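Local atomic coordinates of uncharacterized protein (Bacillus thuringiensis serovar kurstaki, PDB entry 4XE7), a protein that is a bacterial actin-like protein of the ParM type, probably assembling into nucleotide-dependent cytoskeletal filaments that segregate plasmid DNA. Residues V219-M224 with P393-E398; S205-L210 with L408-L413; S79-G84 with G173-E178; T40-A45 with L127-T132. One frame throughout, in Å; residues are numbered along the deposited sequence.

Contact 1: V219-M224 with P393-E398; sequences VEVEGM and PKNIQE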
loop_
_atom_site.group_PDB
_atom_site.type_symbol
_atom_site.label_atom_id
_atom_site.label_comp_id
_atom_site.label_asym_id
_atom_site.label_seq_id
_atom_site.Cartn_x
_atom_site.Cartn_y
_atom_site.Cartn_z
ATOM N N VAL A 219 -17.570 11.082 -1.950
ATOM C CA VAL A 219 -18.176 11.462 -0.683
ATOM C C VAL A 219 -17.116 12.037 0.257
ATOM O O VAL A 219 -15.945 11.620 0.242
ATOM C CB VAL A 219 -18.889 10.269 -0.004
ATOM C CG1 VAL A 219 -19.860 9.608 -0.977
ATOM C CG2 VAL A 219 -17.888 9.257 0.516
ATOM N N GLU A 220 -17.529 13.009 1.062
ATOM C CA GLU A 220 -16.623 13.647 2.010
ATOM C C GLU A 220 -16.504 12.805 3.263
ATOM O O GLU A 220 -17.473 12.617 3.986
ATOM C CB GLU A 220 -17.097 15.061 2.358
ATOM C CG GLU A 220 -17.017 16.031 1.185
ATOM C CD GLU A 220 -17.438 17.438 1.553
ATOM O OE1 GLU A 220 -18.608 17.628 1.950
ATOM O OE2 GLU A 220 -16.593 18.353 1.453
ATOM N N VAL A 221 -15.307 12.284 3.494
ATOM C CA VAL A 221 -15.009 11.525 4.696
ATOM C C VAL A 221 -15.057 12.461 5.883
ATOM O O VAL A 221 -14.442 13.528 5.863
ATOM C CB VAL A 221 -13.616 10.853 4.626
ATOM C CG1 VAL A 221 -13.420 9.906 5.803
ATOM C CG2 VAL A 221 -13.456 10.116 3.318
ATOM N N GLU A 222 -15.796 12.072 6.913
ATOM C CA GLU A 222 -15.883 12.889 8.114
ATOM C C GLU A 222 -14.625 12.687 8.940
ATOM O O GLU A 222 -14.178 11.557 9.130
ATOM C CB GLU A 222 -17.132 12.544 8.926
ATOM C CG GLU A 222 -17.958 13.763 9.291
ATOM C CD GLU A 222 -18.495 14.481 8.065
ATOM O OE1 GLU A 222 -19.542 14.052 7.535
ATOM O OE2 GLU A 222 -17.859 15.464 7.621
ATOM N N GLY A 223 -14.039 13.785 9.405
ATOM C CA GLY A 223 -12.825 13.701 10.193
ATOM C C GLY A 223 -11.975 14.952 10.139
ATOM O O GLY A 223 -11.548 15.463 11.171
ATOM N N MET A 224 -11.723 15.451 8.936
ATOM C CA MET A 224 -10.896 16.640 8.794
ATOM C C MET A 224 -11.634 17.761 8.085
ATOM O O MET A 224 -12.156 17.575 6.980
ATOM C CB MET A 224 -9.608 16.308 8.040
ATOM C CG MET A 224 -8.580 17.429 8.056
ATOM S SD MET A 224 -6.987 16.912 7.386
ATOM C CE MET A 224 -7.062 17.581 5.726
ATOM N N PRO A 393 -7.415 9.606 10.536
ATOM C CA PRO A 393 -8.353 9.414 9.417
ATOM C C PRO A 393 -9.298 8.242 9.656
ATOM O O PRO A 393 -8.849 7.184 10.121
ATOM C CB PRO A 393 -7.432 9.131 8.201
ATOM C CG PRO A 393 -6.062 9.636 8.610
ATOM C CD PRO A 393 -6.010 9.454 10.127
ATOM N N LYS A 394 -10.580 8.430 9.348
ATOM C CA LYS A 394 -11.582 7.381 9.545
ATOM C C LYS A 394 -11.223 6.116 8.773
ATOM O O LYS A 394 -11.413 5.006 9.270
ATOM C CB LYS A 394 -12.967 7.878 9.127
ATOM C CG LYS A 394 -13.679 8.689 10.189
ATOM C CD LYS A 394 -14.888 7.946 10.731
ATOM C CE LYS A 394 -15.660 8.790 11.736
ATOM N NZ LYS A 394 -15.943 8.038 12.992
ATOM N N ASN A 395 -10.686 6.309 7.572
ATOM C CA ASN A 395 -10.277 5.228 6.670
ATOM C C ASN A 395 -8.792 4.846 6.787
ATOM O O ASN A 395 -8.162 4.408 5.809
ATOM C CB ASN A 395 -10.576 5.649 5.241
ATOM C CG ASN A 395 -10.137 7.067 4.975
ATOM O OD1 ASN A 395 -9.398 7.641 5.773
ATOM N ND2 ASN A 395 -10.595 7.650 3.870
ATOM N N ILE A 396 -8.249 5.015 7.990
ATOM C CA ILE A 396 -6.861 4.670 8.317
ATOM C C ILE A 396 -6.480 3.263 7.848
ATOM O O ILE A 396 -5.322 2.993 7.524
ATOM C CB ILE A 396 -6.630 4.794 9.848
ATOM C CG1 ILE A 396 -5.174 4.552 10.220
ATOM C CG2 ILE A 396 -7.545 3.815 10.610
ATOM C CD1 ILE A 396 -4.242 5.646 9.778
ATOM N N GLN A 397 -7.457 2.360 7.791
ATOM C CA GLN A 397 -7.201 1.003 7.319
ATOM C C GLN A 397 -6.669 0.991 5.873
ATOM O O GLN A 397 -5.991 0.049 5.454
ATOM C CB GLN A 397 -8.478 0.153 7.427
ATOM C CG GLN A 397 -9.088 0.134 8.831
ATOM C CD GLN A 397 -10.240 -0.855 8.973
ATOM O OE1 GLN A 397 -10.067 -2.064 8.795
ATOM N NE2 GLN A 397 -11.423 -0.341 9.302
ATOM N N GLU A 398 -6.954 2.052 5.121
ATOM C CA GLU A 398 -6.524 2.119 3.725
ATOM C C GLU A 398 -5.222 2.901 3.546
ATOM O O GLU A 398 -4.895 3.317 2.423
ATOM C CB GLU A 398 -7.634 2.729 2.857
ATOM C CG GLU A 398 -8.827 1.787 2.647
ATOM C CD GLU A 398 -8.403 0.346 2.356
ATOM O OE1 GLU A 398 -7.596 0.116 1.420
ATOM O OE2 GLU A 398 -8.870 -0.561 3.076
HETATM O O HOH W 1 -11.372 10.942 8.990
#
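A type I beta turn, P393 to I396, presents K394 and N395 to V221 and E222, which lie just beyond the short hairpin strand 217-220. The turn is closed by I396 N bonding to P393 O at 3.1 Å, and K394 and N395, its two central residues, both point their side-chain bases at the 219-224 loop. V221 meets them with both branches: CG1 lies 3.9 Å from K394 CB, and CG2 comes within 3.8 Å of N395 ND2. The isopropyl group runs at a slant to both partners and sits against the base of the lysine and the amide nitrogen of the asparagine. That nitrogen has its polar partner elsewhere, a weak hydrogen bond to A208 O, so its approach to the valine is van der Waals contact. N395 CG stands between its own backbone N and carbonyl carbon (chi1 45°), and from there the amide nitrogen reaches the valine. K394 sets CG opposite its carbonyl carbon (chi1 -83°), which places this methylene 3.1 Å from E222 O; the chain then bends and carries its amine away from the 219-224 loop. A water completes the join, donating to E222 O at 2.9 Å and accepting from K394 N at 2.7 Å. It thus bridges the two backbones, which share no direct hydrogen bond. A backbone hydrogen bond also ties V221 to L210, at the end of helix 205-210. This is a water-bridged surface contact of a loop with a beta turn, beyond the edge strand 390-391 of the five-stranded sheet in the second domain, probably RNase H-like as in other actin-like proteins.

Contact 2: S205-L210 with L408-L413; sequences SVLAIL and LIANLL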
loop_
_atom_site.group_PDB
_atom_site.type_symbol
_atom_site.label_atom_id
_atom_site.label_comp_id
_atom_site.label_asym_id
_atom_site.label_seq_id
_atom_site.Cartn_x
_atom_site.Cartn_y
_atom_site.Cartn_z
ATOM N N SER A 205 -1.729 13.122 -0.562
ATOM C CA SER A 205 -2.349 12.122 0.287
ATOM C C SER A 205 -3.496 12.692 1.107
ATOM O O SER A 205 -4.346 11.946 1.603
ATOM C CB SER A 205 -1.304 11.487 1.199
ATOM O OG SER A 205 -0.316 10.825 0.425
ATOM N N VAL A 206 -3.510 14.019 1.217
ATOM C CA VAL A 206 -4.596 14.773 1.809
ATOM C C VAL A 206 -5.931 14.446 1.141
ATOM O O VAL A 206 -6.956 14.310 1.818
ATOM C CB VAL A 206 -4.313 16.301 1.701
ATOM C CG1 VAL A 206 -5.557 17.120 1.989
ATOM C CG2 VAL A 206 -3.196 16.698 2.641
ATOM N N LEU A 207 -5.922 14.313 -0.183
ATOM C CA LEU A 207 -7.152 13.976 -0.896
ATOM C C LEU A 207 -7.773 12.667 -0.385
ATOM O O LEU A 207 -8.991 12.581 -0.227
ATOM C CB LEU A 207 -6.894 13.877 -2.402
ATOM C CG LEU A 207 -6.876 15.215 -3.124
ATOM C CD1 LEU A 207 -6.406 15.050 -4.568
ATOM C CD2 LEU A 207 -8.263 15.830 -3.059
ATOM N N ALA A 208 -6.933 11.667 -0.116
ATOM C CA ALA A 208 -7.426 10.342 0.273
ATOM C C ALA A 208 -7.898 10.332 1.718
ATOM O O ALA A 208 -8.628 9.436 2.131
ATOM C CB ALA A 208 -6.365 9.284 0.068
ATOM N N ILE A 209 -7.475 11.329 2.488
ATOM C CA ILE A 209 -7.984 11.477 3.843
ATOM C C ILE A 209 -9.327 12.193 3.808
ATOM O O ILE A 209 -10.260 11.823 4.531
ATOM C CB ILE A 209 -6.964 12.214 4.719
ATOM C CG1 ILE A 209 -5.779 11.272 4.969
ATOM C CG2 ILE A 209 -7.595 12.673 6.028
ATOM C CD1 ILE A 209 -4.491 11.969 5.312
ATOM N N LEU A 210 -9.439 13.183 2.928
ATOM C CA LEU A 210 -10.659 13.987 2.838
ATOM C C LEU A 210 -11.788 13.320 2.060
ATOM O O LEU A 210 -12.954 13.540 2.369
ATOM C CB LEU A 210 -10.360 15.334 2.183
ATOM C CG LEU A 210 -9.487 16.347 2.922
ATOM C CD1 LEU A 210 -9.182 17.479 1.962
ATOM C CD2 LEU A 210 -10.202 16.869 4.150
ATOM N N LEU A 408 -6.095 8.465 -7.793
ATOM C CA LEU A 408 -7.366 8.016 -8.370
ATOM C C LEU A 408 -8.448 9.105 -8.253
ATOM O O LEU A 408 -9.125 9.426 -9.231
ATOM C CB LEU A 408 -7.842 6.716 -7.695
ATOM C CG LEU A 408 -9.251 6.204 -8.041
ATOM C CD1 LEU A 408 -9.440 5.992 -9.548
ATOM C CD2 LEU A 408 -9.578 4.917 -7.280
ATOM N N ILE A 409 -8.610 9.670 -7.060
ATOM C CA ILE A 409 -9.583 10.751 -6.860
ATOM C C ILE A 409 -9.294 11.961 -7.773
ATOM O O ILE A 409 -10.213 12.529 -8.375
ATOM C CB ILE A 409 -9.609 11.200 -5.383
ATOM C CG1 ILE A 409 -10.126 10.058 -4.501
ATOM C CG2 ILE A 409 -10.473 12.453 -5.187
ATOM C CD1 ILE A 409 -9.643 10.135 -3.064
ATOM N N ALA A 410 -8.022 12.343 -7.876
ATOM C CA ALA A 410 -7.614 13.418 -8.771
ATOM C C ALA A 410 -7.992 13.055 -10.198
ATOM O O ALA A 410 -8.492 13.894 -10.952
ATOM C CB ALA A 410 -6.104 13.681 -8.666
ATOM N N ASN A 411 -7.773 11.793 -10.558
ATOM C CA ASN A 411 -8.113 11.318 -11.898
ATOM C C ASN A 411 -9.618 11.394 -12.193
ATOM O O ASN A 411 -10.017 11.802 -13.277
ATOM C CB ASN A 411 -7.611 9.887 -12.088
ATOM C CG ASN A 411 -7.351 9.549 -13.550
ATOM O OD1 ASN A 411 -7.512 10.395 -14.438
ATOM N ND2 ASN A 411 -6.944 8.311 -13.806
ATOM N N LEU A 412 -10.449 11.001 -11.229
ATOM C CA LEU A 412 -11.901 11.087 -11.396
ATOM C C LEU A 412 -12.328 12.544 -11.571
ATOM O O LEU A 412 -13.086 12.877 -12.489
ATOM C CB LEU A 412 -12.631 10.454 -10.203
ATOM C CG LEU A 412 -14.157 10.596 -10.233
ATOM C CD1 LEU A 412 -14.734 9.985 -11.503
ATOM C CD2 LEU A 412 -14.794 9.960 -9.002
ATOM N N LEU A 413 -11.824 13.416 -10.700
ATOM C CA LEU A 413 -12.151 14.836 -10.774
ATOM C C LEU A 413 -11.738 15.441 -12.123
ATOM O O LEU A 413 -12.482 16.220 -12.728
ATOM C CB LEU A 413 -11.493 15.587 -9.623
ATOM C CG LEU A 413 -12.078 15.301 -8.238
ATOM C CD1 LEU A 413 -11.150 15.832 -7.141
ATOM C CD2 LEU A 413 -13.471 15.913 -8.116
#
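I409 sets CG1 opposite its carbonyl carbon (chi1 -65°) and then runs on nearly extended (chi2 155°), which carries CD1 out of its own helix to the backbone of L207 and A208. L207 answers with a similar conformation: its CG also lies opposite the carbonyl carbon, and CD1 continues the chain as an extended end, pointing toward A410. I409 CD1 lies 3.8 Å from L207 O and 4.0 Å from A208 CA, so it rests on main-chain atoms of helix 205-210 and not on a side-chain tip. L207 CD1 reaches A410 CB at a looser 4.3 Å. Each helix therefore sends one branched side chain across, and each is met by something small: a stretch of backbone on one side, an alanine methyl on the other. The helix axes come within 9.8 Å and cross almost at a right angle, 83°, which confines the meeting to about one turn of each. Its centre is the pair L207 and I409, whose CA atoms are 7.2 Å apart. No hydrogen bond spans the two segments, although A208 N gives a weak one to OG of S406, about a turn earlier in the longer helix. Further along helix 402-418, L412 and L413 touch I218 of strand 217-220, and L412 also packs on helix 2-7. N411 ND2 bonds to G13 O and P149 O of strands 13-17 and 145-154, so the C-terminal helix lies between the outer strands of the large sheet and the short helix 205-210 with its hairpin.

Contact 3: S79-G84 with G173-E178; sequences SNSLDG and GEHTVE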
loop_
_atom_site.group_PDB
_atom_site.type_symbol
_atom_site.label_atom_id
_atom_site.label_comp_id
_atom_site.label_asym_id
_atom_site.label_seq_id
_atom_site.Cartn_x
_atom_site.Cartn_y
_atom_site.Cartn_z
ATOM N N SER A 79 5.396 -2.725 -25.781
ATOM C CA SER A 79 5.279 -1.300 -25.522
ATOM C C SER A 79 6.506 -0.548 -26.031
ATOM O O SER A 79 7.630 -1.019 -25.871
ATOM C CB SER A 79 5.094 -1.054 -24.010
ATOM O OG SER A 79 5.231 0.320 -23.667
ATOM N N ASN A 80 6.296 0.628 -26.622
ATOM C CA ASN A 80 7.423 1.481 -27.019
ATOM C C ASN A 80 8.068 2.210 -25.837
ATOM O O ASN A 80 9.120 2.830 -25.987
ATOM C CB ASN A 80 6.987 2.490 -28.085
ATOM C CG ASN A 80 6.570 1.815 -29.376
ATOM O OD1 ASN A 80 7.098 0.760 -29.745
ATOM N ND2 ASN A 80 5.615 2.418 -30.068
ATOM N N SER A 81 7.456 2.101 -24.658
ATOM C CA SER A 81 8.083 2.558 -23.423
ATOM C C SER A 81 9.239 1.644 -23.006
ATOM O O SER A 81 10.129 2.064 -22.275
ATOM C CB SER A 81 7.048 2.622 -22.288
ATOM O OG SER A 81 5.877 3.265 -22.748
ATOM N N LEU A 82 9.186 0.380 -23.425
ATOM C CA LEU A 82 10.277 -0.571 -23.186
ATOM C C LEU A 82 11.257 -0.591 -24.357
ATOM O O LEU A 82 10.868 -0.357 -25.499
ATOM C CB LEU A 82 9.737 -1.984 -22.966
ATOM C CG LEU A 82 8.814 -2.226 -21.784
ATOM C CD1 LEU A 82 8.303 -3.668 -21.816
ATOM C CD2 LEU A 82 9.538 -1.930 -20.494
ATOM N N ASP A 83 12.520 -0.891 -24.087
ATOM C CA ASP A 83 13.504 -0.973 -25.173
ATOM C C ASP A 83 13.232 -2.252 -25.989
ATOM O O ASP A 83 12.422 -3.087 -25.564
ATOM C CB ASP A 83 14.938 -0.917 -24.611
ATOM C CG ASP A 83 15.496 -2.288 -24.178
ATOM O OD1 ASP A 83 14.735 -3.197 -23.791
ATOM O OD2 ASP A 83 16.735 -2.445 -24.206
ATOM N N GLY A 84 13.878 -2.406 -27.145
ATOM C CA GLY A 84 13.646 -3.575 -27.989
ATOM C C GLY A 84 13.797 -4.939 -27.316
ATOM O O GLY A 84 13.005 -5.850 -27.552
ATOM N N GLY A 173 0.576 6.306 -25.734
ATOM C CA GLY A 173 0.616 5.310 -26.779
ATOM C C GLY A 173 -0.092 4.021 -26.432
ATOM O O GLY A 173 -0.887 3.941 -25.485
ATOM N N GLU A 174 0.208 2.999 -27.219
ATOM C CA GLU A 174 -0.468 1.728 -27.113
ATOM C C GLU A 174 0.469 0.711 -26.482
ATOM O O GLU A 174 1.666 0.733 -26.739
ATOM C CB GLU A 174 -0.939 1.269 -28.490
ATOM C CG GLU A 174 -1.966 0.156 -28.457
ATOM C CD GLU A 174 -2.331 -0.336 -29.843
ATOM O OE1 GLU A 174 -2.006 -1.501 -30.159
ATOM O OE2 GLU A 174 -2.942 0.444 -30.608
ATOM N N HIS A 175 -0.081 -0.148 -25.628
ATOM C CA HIS A 175 0.677 -1.194 -24.947
ATOM C C HIS A 175 -0.171 -2.452 -24.823
ATOM O O HIS A 175 -1.338 -2.376 -24.438
ATOM C CB HIS A 175 1.116 -0.736 -23.550
ATOM C CG HIS A 175 1.484 0.712 -23.478
ATOM N ND1 HIS A 175 2.792 1.151 -23.606
ATOM C CD2 HIS A 175 0.736 1.814 -23.298
ATOM C CE1 HIS A 175 2.816 2.462 -23.506
ATOM N NE2 HIS A 175 1.584 2.902 -23.321
ATOM N N THR A 176 0.393 -3.612 -25.135
ATOM C CA THR A 176 -0.330 -4.846 -24.871
ATOM C C THR A 176 0.348 -5.665 -23.786
ATOM O O THR A 176 1.579 -5.749 -23.715
ATOM C CB THR A 176 -0.469 -5.717 -26.134
ATOM O OG1 THR A 176 0.817 -6.228 -26.501
ATOM C CG2 THR A 176 -1.057 -4.893 -27.276
ATOM N N VAL A 177 -0.474 -6.262 -22.938
ATOM C CA VAL A 177 -0.010 -7.199 -21.932
ATOM C C VAL A 177 -0.697 -8.538 -22.147
ATOM O O VAL A 177 -1.923 -8.639 -22.063
ATOM C CB VAL A 177 -0.311 -6.709 -20.497
ATOM C CG1 VAL A 177 0.284 -7.675 -19.489
ATOM C CG2 VAL A 177 0.217 -5.281 -20.281
ATOM N N GLU A 178 0.086 -9.567 -22.431
ATOM C CA GLU A 178 -0.482 -10.892 -22.628
ATOM C C GLU A 178 -0.110 -11.799 -21.470
ATOM O O GLU A 178 1.067 -11.966 -21.157
ATOM C CB GLU A 178 -0.012 -11.502 -23.948
ATOM C CG GLU A 178 -0.582 -12.888 -24.181
ATOM C CD GLU A 178 -0.036 -13.557 -25.423
ATOM O OE1 GLU A 178 0.710 -12.905 -26.189
ATOM O OE2 GLU A 178 -0.347 -14.749 -25.620
HETATM O O HOH W 2 3.831 1.911 -26.932
#
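Where strand 73-79 ends beside the antiparallel strand 173-179 of the large mixed sheet, the chain leaves through a type I turn from S79 to L82, with S79 CA 4.6 Å from H175 CA. The same serine makes an ST turn: its OG accepts from S81 N at 3.0 Å, with an N-H...O angle of 147°. OG stands opposite the backbone N of S79 (chi1 169°), and from there it also reaches H175 ND1, a short hydrogen bond of 2.6 Å in which either atom could be the donor. The imidazole is gripped at its other nitrogen too, NE2 bonding to L171 O, so both ring nitrogens are engaged and the ring's rotation is fixed. The phenyl ring of F131, from helix 123-140, meets the imidazole with planes about 30° apart. S81 OG comes to the ring edge, near its plane, 3.3 Å from H175 CE1, but spends its own hydrogen bond on M170 O. A water also links the two backbones, accepting from N80 N at 2.8 Å and donating to E174 O. At the imidazole edge, S79 CB lies in the ring plane, 3.2 Å from H175 ND1.

Contact 4: T40-A45 with L127-T132; sequences TVIAEA and LIPLFT
I42 on strand 33-45 lies against I128 and P129 of helix 123-140 with both its branches. CG2 fits between the two helix residues, 3.9 Å from I128 CG2 and 4.0 Å from P129 CG. The longer branch goes to I128 alone: I42 CG1 stands between the backbone N and the carbonyl carbon (chi1 71°), and CD1 at its end meets I128 CD1 methyl to methyl at 3.8 Å. I42 crosses each of its partners at about a right angle. T40 adds a looser edge to the patch, its CA 4.4 Å from P129 CG. In the next shell, W91 touches both isoleucines and V93 touches I128, so strand 90-93, the sheet neighbour of 33-45, shares the same apolar layer. The helix is kinked at P129, whose nitrogen makes no bond to the preceding turn. The residue before it, I128, has its O taken twice by T132, one turn on: by the backbone N at 3.0 Å and by OG1 at 2.7 Å, the hydroxyl standing 37° out of the carbonyl plane on the face opposite the amide. The threonine's polar end is thus satisfied within the helix. Across the interface itself, the meeting atoms are all carbon, with no hydrogen bond; helix and sheet are held here by shape and hydrophobic burial.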
loop_
_atom_site.group_PDB
_atom_site.type_symbol
_atom_site.label_atom_id
_atom_site.label_comp_id
_atom_site.label_asym_id
_atom_site.label_seq_id
_atom_site.Cartn_x
_atom_site.Cartn_y
_atom_site.Cartn_z
ATOM N N THR A 40 8.112 -4.723 -6.823
ATOM C CA THR A 40 8.909 -4.248 -7.939
ATOM C C THR A 40 10.081 -5.201 -8.175
ATOM O O THR A 40 11.245 -4.918 -7.858
ATOM C CB THR A 40 9.366 -2.820 -7.675
ATOM O OG1 THR A 40 8.212 -2.053 -7.307
ATOM C CG2 THR A 40 10.021 -2.211 -8.919
ATOM N N VAL A 41 9.730 -6.356 -8.728
ATOM C CA VAL A 41 10.665 -7.428 -8.967
ATOM C C VAL A 41 10.317 -8.065 -10.293
ATOM O O VAL A 41 9.174 -8.483 -10.499
ATOM C CB VAL A 41 10.607 -8.505 -7.879
ATOM C CG1 VAL A 41 11.621 -9.588 -8.183
ATOM C CG2 VAL A 41 10.854 -7.912 -6.503
ATOM N N ILE A 42 11.282 -8.127 -11.200
ATOM C CA ILE A 42 11.056 -8.814 -12.470
ATOM C C ILE A 42 12.162 -9.837 -12.746
ATOM O O ILE A 42 13.238 -9.782 -12.152
ATOM C CB ILE A 42 10.946 -7.801 -13.637
ATOM C CG1 ILE A 42 12.302 -7.169 -13.937
ATOM C CG2 ILE A 42 9.868 -6.728 -13.319
ATOM C CD1 ILE A 42 12.272 -6.179 -15.096
ATOM N N ALA A 43 11.875 -10.784 -13.632
ATOM C CA ALA A 43 12.834 -11.823 -14.019
ATOM C C ALA A 43 12.520 -12.292 -15.437
ATOM O O ALA A 43 11.353 -12.512 -15.764
ATOM C CB ALA A 43 12.800 -13.005 -13.024
ATOM N N GLU A 44 13.548 -12.435 -16.277
ATOM C CA GLU A 44 13.356 -12.898 -17.651
ATOM C C GLU A 44 12.682 -14.279 -17.668
ATOM O O GLU A 44 13.004 -15.147 -16.855
ATOM C CB GLU A 44 14.697 -12.933 -18.413
ATOM C CG GLU A 44 15.329 -11.542 -18.687
ATOM C CD GLU A 44 16.489 -11.585 -19.692
ATOM O OE1 GLU A 44 16.710 -12.639 -20.328
ATOM O OE2 GLU A 44 17.163 -10.548 -19.875
ATOM N N ALA A 45 11.738 -14.467 -18.587
ATOM C CA ALA A 45 10.897 -15.668 -18.603
ATOM C C ALA A 45 10.851 -16.307 -19.980
ATOM O O ALA A 45 11.079 -15.624 -20.982
ATOM C CB ALA A 45 9.471 -15.319 -18.135
ATOM N N LEU A 127 8.375 0.052 -15.252
ATOM C CA LEU A 127 7.305 0.012 -16.252
ATOM C C LEU A 127 6.598 -1.339 -16.306
ATOM O O LEU A 127 5.359 -1.408 -16.414
ATOM C CB LEU A 127 7.844 0.349 -17.639
ATOM C CG LEU A 127 8.274 1.804 -17.826
ATOM C CD1 LEU A 127 8.974 1.978 -19.169
ATOM C CD2 LEU A 127 7.083 2.744 -17.701
ATOM N N ILE A 128 7.368 -2.417 -16.224
ATOM C CA ILE A 128 6.774 -3.745 -16.338
ATOM C C ILE A 128 5.749 -4.001 -15.211
ATOM O O ILE A 128 4.627 -4.410 -15.495
ATOM C CB ILE A 128 7.858 -4.830 -16.400
ATOM C CG1 ILE A 128 8.535 -4.780 -17.786
ATOM C CG2 ILE A 128 7.248 -6.204 -16.137
ATOM C CD1 ILE A 128 9.765 -5.665 -17.968
ATOM N N PRO A 129 6.099 -3.718 -13.942
ATOM C CA PRO A 129 5.056 -3.875 -12.921
ATOM C C PRO A 129 3.905 -2.881 -13.062
ATOM O O PRO A 129 2.768 -3.241 -12.756
ATOM C CB PRO A 129 5.810 -3.645 -11.611
ATOM C CG PRO A 129 7.230 -4.049 -11.949
ATOM C CD PRO A 129 7.421 -3.515 -13.331
ATOM N N LEU A 130 4.179 -1.671 -13.527
ATOM C CA LEU A 130 3.103 -0.697 -13.731
ATOM C C LEU A 130 2.109 -1.194 -14.782
ATOM O O LEU A 130 0.906 -1.233 -14.531
ATOM C CB LEU A 130 3.681 0.669 -14.134
ATOM C CG LEU A 130 2.726 1.671 -14.791
ATOM C CD1 LEU A 130 1.797 2.327 -13.744
ATOM C CD2 LEU A 130 3.473 2.732 -15.562
ATOM N N PHE A 131 2.606 -1.577 -15.957
ATOM C CA PHE A 131 1.721 -2.047 -17.028
ATOM C C PHE A 131 0.998 -3.313 -16.614
ATOM O O PHE A 131 -0.171 -3.511 -16.943
ATOM C CB PHE A 131 2.498 -2.299 -18.323
ATOM C CG PHE A 131 2.966 -1.044 -18.995
ATOM C CD1 PHE A 131 2.210 0.111 -18.934
ATOM C CD2 PHE A 131 4.165 -1.017 -19.687
ATOM C CE1 PHE A 131 2.643 1.279 -19.562
ATOM C CE2 PHE A 131 4.603 0.143 -20.312
ATOM C CZ PHE A 131 3.846 1.288 -20.253
ATOM N N THR A 132 1.702 -4.166 -15.884
ATOM C CA THR A 132 1.106 -5.399 -15.394
ATOM C C THR A 132 -0.032 -5.092 -14.430
ATOM O O THR A 132 -1.081 -5.751 -14.473
ATOM C CB THR A 132 2.157 -6.299 -14.708
ATOM O OG1 THR A 132 3.145 -6.673 -15.673
ATOM C CG2 THR A 132 1.514 -7.552 -14.140
#

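From the N terminus, segment 40-45 opens contact 4 and 79-84 opens contact 3; helix residues 127-132 then close contact 4 before strand 173-178 closes contact 3, so these two loops cross. They touch through F131 and L127: contact 4 lays helix 123-140 on the large mixed sheet, and contact 3 joins the end of strand 73-79 to its neighbour 173-179, beside the same helix. Next, 205-210 opens contact 2 and 219-224 opens contact 1; 393-398 closes contact 1 and 408-413 closes contact 2, so the first is enclosed within the second. These also touch, L210 meeting V221. Together they join the 205-224 region to the C-terminal part of the chain.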